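Local coordinates for protease inhibitor SGPI-2 (Schistocerca gregaria, PDB 3TVJ), which inhibits alpha-chymotrypsin and pancreatic elastase in its natural form, as a small secreted, disulfide-bonded serine protease inhibitor of the pacifastin (I19) family, at residues T12-K16 / C17-R21. The protein carries 5 engineered substitutions. Numbering follows the deposited sequence.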
loop_
_atom_site.group_PDB
_atom_site.type_symbol
_atom_site.label_atom_id
_atom_site.label_comp_id
_atom_site.label_asym_id
_atom_site.label_seq_id
_atom_site.Cartn_x
_atom_site.Cartn_y
_atom_site.Cartn_z
ATOM N N THR C 12 27.234 -2.434 0.548
ATOM C CA THR C 12 25.973 -2.036 1.122
ATOM C C THR C 12 26.316 -1.662 2.553
ATOM O O THR C 12 27.069 -2.391 3.229
ATOM C CB THR C 12 24.956 -3.178 1.100
ATOM O OG1 THR C 12 24.625 -3.488 -0.263
ATOM C CG2 THR C 12 23.741 -2.796 1.871
ATOM N N PHE C 13 25.888 -0.478 2.969
ATOM C CA PHE C 13 26.236 0.033 4.273
ATOM C C PHE C 13 25.086 0.869 4.825
ATOM O O PHE C 13 24.191 1.200 4.107
ATOM C CB PHE C 13 27.519 0.856 4.151
ATOM C CG PHE C 13 27.350 2.155 3.414
ATOM C CD1 PHE C 13 27.079 3.340 4.129
ATOM C CD2 PHE C 13 27.407 2.210 2.027
ATOM C CE1 PHE C 13 26.902 4.574 3.490
ATOM C CE2 PHE C 13 27.227 3.440 1.348
ATOM C CZ PHE C 13 26.991 4.628 2.066
ATOM N N LYS C 14 25.068 1.105 6.131
ATOM C CA LYS C 14 24.040 1.907 6.752
ATOM C C LYS C 14 24.498 3.362 6.895
ATOM O O LYS C 14 25.601 3.681 7.339
ATOM C CB LYS C 14 23.715 1.356 8.149
ATOM C CG LYS C 14 23.076 -0.005 8.122
ATOM C CD LYS C 14 21.638 -0.031 7.564
ATOM C CE LYS C 14 20.517 0.721 8.454
ATOM N NZ LYS C 14 20.457 0.378 9.944
ATOM N N ASP C 15 23.592 4.232 6.513
ATOM C CA ASP C 15 23.646 5.664 6.724
ATOM C C ASP C 15 22.495 5.921 7.709
ATOM O O ASP C 15 21.375 6.179 7.346
ATOM C CB ASP C 15 23.494 6.376 5.357
ATOM C CG ASP C 15 23.561 7.908 5.444
ATOM O OD1 ASP C 15 22.765 8.606 4.763
ATOM O OD2 ASP C 15 24.324 8.414 6.233
ATOM N N LYS C 16 22.885 5.941 8.966
ATOM C CA LYS C 16 21.947 5.955 10.084
ATOM C C LYS C 16 20.880 4.891 9.833
ATOM O O LYS C 16 21.192 3.705 9.797
ATOM C CB LYS C 16 21.396 7.375 10.378
ATOM C CG LYS C 16 22.224 8.151 11.459
ATOM C CD LYS C 16 21.553 9.508 11.849
ATOM C CE LYS C 16 22.457 10.436 12.593
ATOM N NZ LYS C 16 21.845 11.416 13.608
ATOM N N CYS C 17 19.636 5.303 9.585
ATOM C CA CYS C 17 18.538 4.334 9.456
ATOM C C CYS C 17 18.308 3.822 8.061
ATOM O O CYS C 17 17.505 2.918 7.873
ATOM C CB CYS C 17 17.234 4.946 9.942
ATOM S SG CYS C 17 16.436 6.136 8.823
ATOM N N ASN C 18 19.033 4.378 7.084
ATOM C CA ASN C 18 18.890 3.982 5.711
ATOM C C ASN C 18 19.990 3.009 5.270
ATOM O O ASN C 18 21.081 2.955 5.873
ATOM C CB ASN C 18 18.891 5.206 4.788
ATOM C CG ASN C 18 17.527 5.893 4.727
ATOM O OD1 ASN C 18 16.499 5.225 4.409
ATOM N ND2 ASN C 18 17.469 7.189 5.177
ATOM N N THR C 19 19.637 2.208 4.276
ATOM C CA THR C 19 20.554 1.296 3.619
ATOM C C THR C 19 20.967 1.899 2.305
ATOM O O THR C 19 20.146 2.372 1.516
ATOM C CB THR C 19 19.923 -0.084 3.429
ATOM O OG1 THR C 19 19.490 -0.557 4.750
ATOM C CG2 THR C 19 20.954 -1.045 2.822
ATOM N N CYS C 20 22.233 1.849 2.050
ATOM C CA CYS C 20 22.846 2.465 0.864
ATOM C C CYS C 20 23.786 1.491 0.203
ATOM O O CYS C 20 24.376 0.629 0.865
ATOM C CB CYS C 20 23.660 3.735 1.216
ATOM S SG CYS C 20 22.780 5.020 2.166
ATOM N N ARG C 21 24.061 1.711 -1.092
ATOM C CA ARG C 21 25.106 1.039 -1.814
ATOM C C ARG C 21 26.076 2.128 -2.235
ATOM O O ARG C 21 25.681 3.193 -2.748
ATOM C CB ARG C 21 24.602 0.371 -3.088
ATOM C CG ARG C 21 23.755 -0.835 -2.867
ATOM C CD ARG C 21 23.750 -1.810 -4.127
ATOM N NE ARG C 21 25.093 -2.374 -4.391
ATOM C CZ ARG C 21 25.606 -2.645 -5.612
ATOM N NH1 ARG C 21 24.900 -2.495 -6.743
ATOM N NH2 ARG C 21 26.842 -3.104 -5.714
HETATM O O HOH W 1 19.971 8.290 6.226
#
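Phe13 and Cys20 face each other as a hydrogen-bonded pair in a tight antiparallel hairpin: Phe13 N donates to Cys20 O (2.8 Å), and Cys20 N returns a bond to Phe13 O. Asp15 and Asn18 form the second such pair, closing a type II' turn over Lys16 and Cys17, where Asn18 N bonds Asp15 O (3.0 Å). A water takes a bond from Asn18 ND2 and gives one to Asp15 O (2.8 Å), bridging the strands beside the turn. On the face carrying Phe13, Asp15, Asn18 and Cys20, the Phe13 ring folds back across the partner strand because CG lies between the backbone N and carbonyl carbon (chi1 70°). Cys20 CB sits over one ring face, toward the rim, in a CH-pi contact 3.8 Å from the centroid of the Phe13 ring; Cys20 SG lies obliquely to that ring in a sulfur-aromatic contact and also meets Asp15 CB at 3.5 Å. A serine in place of Phe13 would probably uncover Cys20 CB and open a gap beside its disulfide. On the other face, the methyls of Thr12 and Thr19 press tightly together, CG2 to CG2 at 3.4 Å, while Lys14 curls over the neighbouring strand, its CD 3.6 Å from Thr19 OG1. Arg21 reaches another protein's chain through NH1 and Gly10 O through NH2. Disulfides tie Cys17 to Cys36 and Cys20 to Cys31, and Asn18 bonds through OD1 to Thr32 OG1 and through ND2 to Leu34 O, linking the turn end to the reactive-bond region, which is altered here. The hairpin supplies two of the three strands of the pacifastin domain's small, disulfide-rich antiparallel sheet, with strand 18-22 in the middle, between 12-15 and 29-32.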